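Local coordinates for ribose ABC transporter, substrate binding protein (Conexibacter woesei, PDB 4KQ9) that probably binds a sugar such as ribose in the periplasm and delivers it to an ABC transporter for uptake, at residues A[101-115]-A[266-278]. The protein carries 1 engineered substitution. Numbering follows the deposited sequence.
Sequences DVGQLSFVGSDFAEI and KKPDRRIFTPVIE. With GOL (glycerol), chain B.
Phe107 and Arg271 both set CG trans to their backbone N (chi1 173° and -172°), and a bend at chi2 of Arg271 (71°) then lays the guanidinium flat on the ring, a cation-pi stack with Arg271 CZ 3.9 Å from the ring centroid. Phe273 CE1 lies over the opposite guanidinium face, sandwiching the group. At its edge Arg271 NH1 donates to Gly109 O and Arg271 NH2 to Ser110 O at 2.8 Å; NH1 also donates to Phe107 O, tilted from the plane. An alanine in place of Arg271 would probably cost Ser110 O this donor and leave a gap between the two phenyl rings. In the backbone beside the stack the strands run parallel, with Ile272 N hydrogen-bonded to Phe107 O at 2.9 Å and Gly109 N to Ile272 O.

At the start of the pairing, Arg270 bends at chi3 and meets Asp101 end-on, NH1 to OD2 and NH2 to OD1, each at 2.8 Å and nearly straight. Its NE and NH2 also grip Gln104 O, while Asp101 OD1 closes an Asx turn with Gly103 N.

Strand 271-273 is an edge strand of the six-stranded parallel sheet, beside 106-109, which hydrogen-bonds to strand 91-94. Helix 247-264 packs against Ile272 and Thr274, and past the pairing both segments run on toward the other lobe, into helix 112-126 and strand 277-280, like hinge crossings in periplasmic binding proteins.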
ATOM      1  N   ASP A 101      -0.047 -17.733   8.530  1.00 31.00           N
ATOM      2  CA  ASP A 101      -0.688 -18.410   7.386  1.00 29.20           C
ATOM      3  C   ASP A 101      -1.906 -19.105   7.912  1.00 27.88           C
ATOM      4  O   ASP A 101      -1.825 -19.867   8.846  1.00 29.22           O
ATOM      5  CB  ASP A 101       0.283 -19.418   6.742  1.00 27.53           C
ATOM      6  CG  ASP A 101      -0.252 -20.070   5.433  1.00 29.85           C
ATOM      7  OD1 ASP A 101      -1.450 -19.965   5.060  1.00 27.60           O
ATOM      8  OD2 ASP A 101       0.551 -20.772   4.772  1.00 30.64           O
ATOM      9  N   VAL A 102      -3.056 -18.859   7.318  1.00 26.37           N
ATOM     10  CA  VAL A 102      -4.223 -19.614   7.697  1.00 27.91           C
ATOM     11  C   VAL A 102      -4.810 -20.455   6.545  1.00 28.71           C
ATOM     12  O   VAL A 102      -5.991 -20.780   6.584  1.00 28.00           O
ATOM     13  CB  VAL A 102      -5.311 -18.671   8.307  1.00 30.16           C
ATOM     14  CG1 VAL A 102      -4.739 -17.880   9.482  1.00 31.37           C
ATOM     15  CG2 VAL A 102      -5.871 -17.716   7.274  1.00 30.71           C
ATOM     16  N   GLY A 103      -4.038 -20.800   5.508  1.00 24.38           N
ATOM     17  CA  GLY A 103      -4.623 -21.631   4.440  1.00 23.80           C
ATOM     18  C   GLY A 103      -5.441 -20.858   3.395  1.00 23.66           C
ATOM     19  O   GLY A 103      -6.238 -21.430   2.592  1.00 25.72           O
ATOM     20  N   GLN A 104      -5.235 -19.553   3.362  1.00 22.64           N
ATOM     21  CA  GLN A 104      -5.764 -18.749   2.267  1.00 20.04           C
ATOM     22  C   GLN A 104      -5.288 -19.277   0.932  1.00 18.02           C
ATOM     23  O   GLN A 104      -4.151 -19.806   0.784  1.00 16.91           O
ATOM     24  CB  GLN A 104      -5.443 -17.266   2.458  1.00 21.22           C
ATOM     25  CG  GLN A 104      -4.008 -16.825   2.217  1.00 21.51           C
ATOM     26  CD  GLN A 104      -3.125 -17.098   3.409  1.00 23.93           C
ATOM     27  OE1 GLN A 104      -3.625 -17.492   4.465  1.00 23.73           O
ATOM     28  NE2 GLN A 104      -1.810 -16.877   3.263  1.00 20.15           N
ATOM     29  N   LEU A 105      -6.140 -19.107  -0.040  1.00 15.94           N
ATOM     30  CA  LEU A 105      -5.814 -19.343  -1.444  1.00 16.54           C
ATOM     31  C   LEU A 105      -4.673 -18.477  -1.967  1.00 15.58           C
ATOM     32  O   LEU A 105      -3.780 -18.986  -2.672  1.00 17.25           O
ATOM     33  CB  LEU A 105      -7.082 -19.103  -2.278  1.00 18.70           C
ATOM     34  CG  LEU A 105      -7.086 -19.529  -3.733  1.00 18.71           C
ATOM     35  CD1 LEU A 105      -7.190 -21.043  -3.808  1.00 20.05           C
ATOM     36  CD2 LEU A 105      -8.221 -18.824  -4.498  1.00 21.16           C
ATOM     37  N   SER A 106      -4.701 -17.171  -1.652  1.00 14.24           N
ATOM     38  CA  SER A 106      -3.626 -16.280  -1.997  1.00 13.99           C
ATOM     39  C   SER A 106      -3.678 -14.971  -1.174  1.00 14.18           C
ATOM     40  O   SER A 106      -4.691 -14.649  -0.527  1.00 13.57           O
ATOM     41  CB  SER A 106      -3.691 -15.953  -3.502  1.00 15.39           C
ATOM     42  OG  SER A 106      -2.515 -15.307  -3.925  1.00 16.65           O
ATOM     43  N   PHE A 107      -2.567 -14.240  -1.238  1.00 13.25           N
ATOM     44  CA  PHE A 107      -2.401 -12.886  -0.727  1.00 12.11           C
ATOM     45  C   PHE A 107      -1.954 -12.024  -1.902  1.00 10.91           C
ATOM     46  O   PHE A 107      -0.901 -12.203  -2.450  1.00 11.79           O
ATOM     47  CB  PHE A 107      -1.416 -12.886   0.410  1.00 13.08           C
ATOM     48  CG  PHE A 107      -1.033 -11.519   0.898  1.00 14.56           C
ATOM     49  CD1 PHE A 107      -1.853 -10.417   0.732  1.00 15.20           C
ATOM     50  CD2 PHE A 107       0.160 -11.357   1.558  1.00 16.39           C
ATOM     51  CE1 PHE A 107      -1.445  -9.152   1.148  1.00 17.00           C
ATOM     52  CE2 PHE A 107       0.562 -10.112   2.005  1.00 17.61           C
ATOM     53  CZ  PHE A 107      -0.241  -8.999   1.820  1.00 17.86           C
ATOM     54  N   VAL A 108      -2.857 -11.183  -2.361  1.00 10.09           N
ATOM     55  CA  VAL A 108      -2.685 -10.292  -3.489  1.00  9.72           C
ATOM     56  C   VAL A 108      -2.403  -8.914  -2.882  1.00 10.35           C
ATOM     57  O   VAL A 108      -3.225  -8.382  -2.103  1.00  9.95           O
ATOM     58  CB  VAL A 108      -3.963 -10.241  -4.356  1.00  9.38           C
ATOM     59  CG1 VAL A 108      -3.925  -9.156  -5.402  1.00  8.81           C
ATOM     60  CG2 VAL A 108      -4.180 -11.548  -5.070  1.00  9.58           C
ATOM     61  N   GLY A 109      -1.267  -8.319  -3.253  1.00 10.45           N
ATOM     62  CA  GLY A 109      -0.977  -6.988  -2.768  1.00 11.11           C
ATOM     63  C   GLY A 109       0.493  -6.618  -2.963  1.00 12.23           C
ATOM     64  O   GLY A 109       1.299  -7.386  -3.499  1.00 11.05           O
ATOM     65  N   SER A 110       0.802  -5.347  -2.703  1.00 12.89           N
ATOM     66  CA  SER A 110       2.129  -4.837  -3.042  1.00 15.78           C
ATOM     67  C   SER A 110       3.213  -5.580  -2.279  1.00 14.05           C
ATOM     68  O   SER A 110       2.982  -6.081  -1.203  1.00 17.60           O
ATOM     69  CB  SER A 110       2.281  -3.325  -2.683  1.00 17.07           C
ATOM     70  OG  SER A 110       1.302  -2.569  -3.275  1.00 18.79           O
ATOM     71  N   ASP A 111       4.402  -5.568  -2.865  1.00 15.41           N
ATOM     72  CA  ASP A 111       5.629  -5.994  -2.226  1.00 15.81           C
ATOM     73  C   ASP A 111       6.252  -4.774  -1.553  1.00 15.14           C
ATOM     74  O   ASP A 111       6.885  -3.935  -2.222  1.00 15.66           O
ATOM     75  CB  ASP A 111       6.564  -6.489  -3.319  1.00 18.37           C
ATOM     76  CG  ASP A 111       7.918  -6.972  -2.781  1.00 21.08           C
ATOM     77  OD1 ASP A 111       8.189  -6.857  -1.576  1.00 22.97           O
ATOM     78  OD2 ASP A 111       8.705  -7.464  -3.626  1.00 26.21           O
ATOM     79  N   PHE A 112       6.025  -4.671  -0.265  1.00 15.65           N
ATOM     80  CA  PHE A 112       6.406  -3.496   0.499  1.00 18.48           C
ATOM     81  C   PHE A 112       7.948  -3.335   0.481  1.00 17.65           C
ATOM     82  O   PHE A 112       8.414  -2.215   0.494  1.00 17.45           O
ATOM     83  CB  PHE A 112       5.907  -3.565   1.928  1.00 19.32           C
ATOM     84  CG  PHE A 112       4.397  -3.655   2.097  1.00 22.38           C
ATOM     85  CD1 PHE A 112       3.522  -2.991   1.265  1.00 21.97           C
ATOM     86  CD2 PHE A 112       3.868  -4.339   3.225  1.00 25.34           C
ATOM     87  CE1 PHE A 112       2.148  -3.071   1.443  1.00 23.88           C
ATOM     88  CE2 PHE A 112       2.492  -4.401   3.432  1.00 26.84           C
ATOM     89  CZ  PHE A 112       1.623  -3.768   2.529  1.00 25.65           C
ATOM     90  N   ALA A 113       8.708  -4.436   0.367  1.00 16.69           N
ATOM     91  CA  ALA A 113      10.205  -4.387   0.261  1.00 17.01           C
ATOM     92  C   ALA A 113      10.655  -3.790  -1.007  1.00 19.68           C
ATOM     93  O   ALA A 113      11.619  -3.041  -1.042  1.00 19.08           O
ATOM     94  CB  ALA A 113      10.782  -5.793   0.397  1.00 19.13           C
ATOM     95  N   GLU A 114       9.920  -4.071  -2.097  1.00 20.44           N
ATOM     96  CA  GLU A 114      10.162  -3.434  -3.374  1.00 23.23           C
ATOM     97  C   GLU A 114       9.923  -1.924  -3.338  1.00 19.50           C
ATOM     98  O   GLU A 114      10.728  -1.173  -3.851  1.00 19.96           O
ATOM     99  CB  GLU A 114       9.257  -4.016  -4.442  1.00 27.91           C
ATOM    100  CG  GLU A 114       9.918  -4.051  -5.782  1.00 39.09           C
ATOM    101  CD  GLU A 114       9.211  -3.184  -6.786  1.00 48.29           C
ATOM    102  OE1 GLU A 114       8.122  -3.576  -7.275  1.00 61.38           O
ATOM    103  OE2 GLU A 114       9.759  -2.113  -7.105  1.00 59.18           O
ATOM    104  N   ILE A 115       8.820  -1.512  -2.729  1.00 17.06           N
ATOM    105  CA  ILE A 115       8.563  -0.069  -2.499  1.00 15.43           C
ATOM    106  C   ILE A 115       9.791   0.618  -1.838  1.00 13.96           C
ATOM    107  O   ILE A 115      10.219   1.637  -2.314  1.00 13.18           O
ATOM    108  CB  ILE A 115       7.309   0.135  -1.676  1.00 15.89           C
ATOM    109  CG1 ILE A 115       6.107  -0.350  -2.533  1.00 16.54           C
ATOM    110  CG2 ILE A 115       7.105   1.614  -1.378  1.00 15.85           C
ATOM    111  CD1 ILE A 115       4.819  -0.479  -1.809  1.00 16.63           C
ATOM    112  N   LYS A 266      -7.808 -24.708 -10.676  1.00 19.58           N
ATOM    113  CA  LYS A 266      -6.361 -24.698 -10.513  1.00 21.33           C
ATOM    114  C   LYS A 266      -5.912 -23.655  -9.426  1.00 22.22           C
ATOM    115  O   LYS A 266      -6.274 -22.490  -9.517  1.00 18.42           O
ATOM    116  CB  LYS A 266      -5.665 -24.359 -11.819  1.00 26.47           C
ATOM    117  CG  LYS A 266      -5.697 -25.471 -12.832  1.00 33.88           C
ATOM    118  CD  LYS A 266      -5.291 -25.028 -14.228  1.00 37.17           C
ATOM    119  CE  LYS A 266      -5.671 -26.115 -15.226  1.00 42.72           C
ATOM    120  NZ  LYS A 266      -5.640 -25.608 -16.636  1.00 44.26           N
ATOM    121  N   LYS A 267      -5.127 -24.066  -8.443  1.00 18.01           N
ATOM    122  CA  LYS A 267      -4.688 -23.154  -7.406  1.00 18.80           C
ATOM    123  C   LYS A 267      -3.779 -22.098  -7.985  1.00 17.10           C
ATOM    124  O   LYS A 267      -2.821 -22.401  -8.668  1.00 15.55           O
ATOM    125  CB  LYS A 267      -3.862 -23.867  -6.360  1.00 22.40           C
ATOM    126  CG  LYS A 267      -4.534 -25.003  -5.618  1.00 26.13           C
ATOM    127  CD  LYS A 267      -5.711 -24.565  -4.845  1.00 27.99           C
ATOM    128  CE  LYS A 267      -5.836 -25.377  -3.559  1.00 34.05           C
ATOM    129  NZ  LYS A 267      -7.238 -25.198  -3.077  1.00 36.82           N
ATOM    130  N   PRO A 268      -4.025 -20.847  -7.644  1.00 14.40           N
ATOM    131  CA  PRO A 268      -3.072 -19.768  -7.995  1.00 13.57           C
ATOM    132  C   PRO A 268      -1.809 -19.845  -7.108  1.00 13.58           C
ATOM    133  O   PRO A 268      -1.822 -20.552  -6.102  1.00 13.07           O
ATOM    134  CB  PRO A 268      -3.877 -18.517  -7.669  1.00 12.69           C
ATOM    135  CG  PRO A 268      -4.791 -18.943  -6.646  1.00 12.94           C
ATOM    136  CD  PRO A 268      -5.059 -20.388  -6.729  1.00 13.06           C
ATOM    137  N   ASP A 269      -0.811 -19.050  -7.448  1.00 14.00           N
ATOM    138  CA  ASP A 269       0.322 -18.722  -6.602  1.00 15.25           C
ATOM    139  C   ASP A 269      -0.271 -18.138  -5.305  1.00 14.65           C
ATOM    140  O   ASP A 269      -1.231 -17.368  -5.351  1.00 11.94           O
ATOM    141  CB  ASP A 269       1.227 -17.719  -7.298  1.00 17.51           C
ATOM    142  CG  ASP A 269       1.825 -18.295  -8.618  1.00 24.12           C
ATOM    143  OD1 ASP A 269       2.779 -19.044  -8.522  1.00 24.86           O
ATOM    144  OD2 ASP A 269       1.318 -18.043  -9.737  1.00 27.48           O
ATOM    145  N   ARG A 270       0.313 -18.525  -4.163  1.00 13.64           N
ATOM    146  CA  ARG A 270      -0.182 -18.099  -2.878  1.00 14.21           C
ATOM    147  C   ARG A 270       0.234 -16.687  -2.500  1.00 12.44           C
ATOM    148  O   ARG A 270      -0.400 -16.131  -1.634  1.00 13.47           O
ATOM    149  CB  ARG A 270       0.186 -19.100  -1.779  1.00 16.52           C
ATOM    150  CG  ARG A 270      -0.369 -20.507  -2.016  1.00 18.38           C
ATOM    151  CD  ARG A 270      -0.268 -21.326  -0.730  1.00 21.41           C
ATOM    152  NE  ARG A 270      -1.251 -20.852   0.256  1.00 23.90           N
ATOM    153  CZ  ARG A 270      -1.013 -20.721   1.561  1.00 25.30           C
ATOM    154  NH1 ARG A 270       0.194 -20.998   2.050  1.00 24.92           N
ATOM    155  NH2 ARG A 270      -1.980 -20.299   2.381  1.00 25.80           N
ATOM    156  N   ARG A 271       1.245 -16.108  -3.179  1.00 12.78           N
ATOM    157  CA  ARG A 271       1.604 -14.710  -3.060  1.00 12.61           C
ATOM    158  C   ARG A 271       1.602 -14.105  -4.442  1.00 12.24           C
ATOM    159  O   ARG A 271       2.298 -14.589  -5.305  1.00 10.87           O
ATOM    160  CB  ARG A 271       2.952 -14.533  -2.316  1.00 13.64           C
ATOM    161  CG  ARG A 271       3.318 -13.127  -1.979  1.00 12.90           C
ATOM    162  CD  ARG A 271       2.435 -12.556  -0.875  1.00 13.21           C
ATOM    163  NE  ARG A 271       2.806 -11.182  -0.544  1.00 13.50           N
ATOM    164  CZ  ARG A 271       2.366 -10.053  -1.109  1.00 13.72           C
ATOM    165  NH1 ARG A 271       1.484 -10.065  -2.089  1.00 13.45           N
ATOM    166  NH2 ARG A 271       2.832  -8.878  -0.703  1.00 14.27           N
ATOM    167  N   ILE A 272       0.814 -13.058  -4.679  1.00 10.91           N
ATOM    168  CA  ILE A 272       0.815 -12.421  -6.026  1.00 10.86           C
ATOM    169  C   ILE A 272       1.092 -10.935  -5.772  1.00 12.23           C
ATOM    170  O   ILE A 272       0.260 -10.278  -5.153  1.00 10.36           O
ATOM    171  CB  ILE A 272      -0.545 -12.617  -6.713  1.00 11.53           C
ATOM    172  CG1 ILE A 272      -0.799 -14.104  -6.999  1.00 11.73           C
ATOM    173  CG2 ILE A 272      -0.683 -11.699  -7.915  1.00 10.97           C
ATOM    174  CD1 ILE A 272      -2.231 -14.494  -7.329  1.00 12.23           C
ATOM    175  N   PHE A 273       2.306 -10.477  -6.137  1.00 12.34           N
ATOM    176  CA  PHE A 273       2.724  -9.097  -5.992  1.00 13.12           C
ATOM    177  C   PHE A 273       2.061  -8.316  -7.117  1.00 13.60           C
ATOM    178  O   PHE A 273       2.056  -8.752  -8.256  1.00 15.72           O
ATOM    179  CB  PHE A 273       4.227  -8.986  -6.141  1.00 14.60           C
ATOM    180  CG  PHE A 273       4.996  -9.719  -5.107  1.00 17.06           C
ATOM    181  CD1 PHE A 273       4.831  -9.454  -3.776  1.00 17.62           C
ATOM    182  CD2 PHE A 273       5.921 -10.678  -5.475  1.00 20.70           C
ATOM    183  CE1 PHE A 273       5.587 -10.131  -2.798  1.00 20.58           C
ATOM    184  CE2 PHE A 273       6.690 -11.353  -4.510  1.00 23.57           C
ATOM    185  CZ  PHE A 273       6.542 -11.070  -3.163  1.00 20.60           C
ATOM    186  N   THR A 274       1.421  -7.197  -6.757  1.00 14.55           N
ATOM    187  CA  THR A 274       0.732  -6.331  -7.652  1.00 13.73           C
ATOM    188  C   THR A 274       1.644  -5.182  -8.053  1.00 12.37           C
ATOM    189  O   THR A 274       2.516  -4.866  -7.320  1.00 11.67           O
ATOM    190  CB  THR A 274      -0.584  -5.836  -6.980  1.00 15.45           C
ATOM    191  OG1 THR A 274      -0.346  -5.391  -5.639  1.00 13.75           O
ATOM    192  CG2 THR A 274      -1.576  -7.011  -6.879  1.00 14.95           C
ATOM    193  N   PRO A 275       1.423  -4.591  -9.215  1.00 11.94           N
ATOM    194  CA  PRO A 275       2.256  -3.530  -9.725  1.00 12.69           C
ATOM    195  C   PRO A 275       2.264  -2.292  -8.829  1.00 11.23           C
ATOM    196  O   PRO A 275       1.319  -1.998  -8.137  1.00 10.79           O
ATOM    197  CB  PRO A 275       1.665  -3.196 -11.090  1.00 13.54           C
ATOM    198  CG  PRO A 275       0.575  -4.087 -11.342  1.00 13.07           C
ATOM    199  CD  PRO A 275       0.306  -4.884 -10.098  1.00 12.11           C
ATOM    200  N   VAL A 276       3.421  -1.662  -8.765  1.00 11.62           N
ATOM    201  CA  VAL A 276       3.566  -0.328  -8.174  1.00 11.66           C
ATOM    202  C   VAL A 276       4.204   0.572  -9.239  1.00 12.13           C
ATOM    203  O   VAL A 276       4.905   0.047 -10.125  1.00 11.99           O
ATOM    204  CB  VAL A 276       4.428  -0.348  -6.904  1.00 12.32           C
ATOM    205  CG1 VAL A 276       3.879  -1.275  -5.863  1.00 12.77           C
ATOM    206  CG2 VAL A 276       5.912  -0.643  -7.162  1.00 14.61           C
ATOM    207  N   ILE A 277       3.919   1.870  -9.171  1.00 11.69           N
ATOM    208  CA  ILE A 277       4.382   2.855 -10.121  1.00 12.59           C
ATOM    209  C   ILE A 277       4.989   4.045  -9.374  1.00 13.98           C
ATOM    210  O   ILE A 277       4.322   4.614  -8.523  1.00 12.48           O
ATOM    211  CB  ILE A 277       3.280   3.370 -11.044  1.00 12.90           C
ATOM    212  CG1 ILE A 277       2.779   2.241 -11.930  1.00 13.91           C
ATOM    213  CG2 ILE A 277       3.855   4.407 -11.972  1.00 13.96           C
ATOM    214  CD1 ILE A 277       1.706   2.574 -12.918  1.00 14.16           C
ATOM    215  N   GLU A 278       6.236   4.355  -9.666  1.00 15.93           N
ATOM    216  CA  GLU A 278       6.957   5.542  -9.151  1.00 20.41           C
ATOM    217  C   GLU A 278       6.645   6.785  -9.969  1.00 20.40           C
ATOM    218  O   GLU A 278       6.634   6.746 -11.238  1.00 18.31           O
ATOM    219  CB  GLU A 278       8.469   5.361  -9.332  1.00 27.52           C
ATOM    220  CG  GLU A 278       9.040   4.148  -8.691  1.00 35.89           C
ATOM    221  CD  GLU A 278      10.506   3.893  -9.096  1.00 45.20           C
ATOM    222  OE1 GLU A 278      11.390   4.759  -8.870  1.00 51.59           O
ATOM    223  OE2 GLU A 278      10.780   2.798  -9.642  1.00 52.76           O
TER
HETATM  224  C1  GOL B 501       5.282  -5.948  -8.776  1.00 35.31           C
HETATM  225  O1  GOL B 501       5.837  -6.899  -9.693  1.00 35.22           O
HETATM  226  C2  GOL B 501       6.277  -5.483  -7.706  1.00 35.29           C
HETATM  227  O2  GOL B 501       6.767  -6.579  -6.932  1.00 38.23           O
HETATM  228  C3  GOL B 501       5.614  -4.577  -6.668  1.00 32.89           C
HETATM  229  O3  GOL B 501       4.582  -5.222  -5.911  1.00 25.91           O
HETATM  230  O   HOH W   1      -0.313 -16.374   1.014  1.00 20.96           O
HETATM  231  O   HOH W   2      -3.379 -21.240  -3.895  1.00 16.75           O
HETATM  232  O   HOH W   3       0.345  -2.810  -5.732  1.00 13.30           O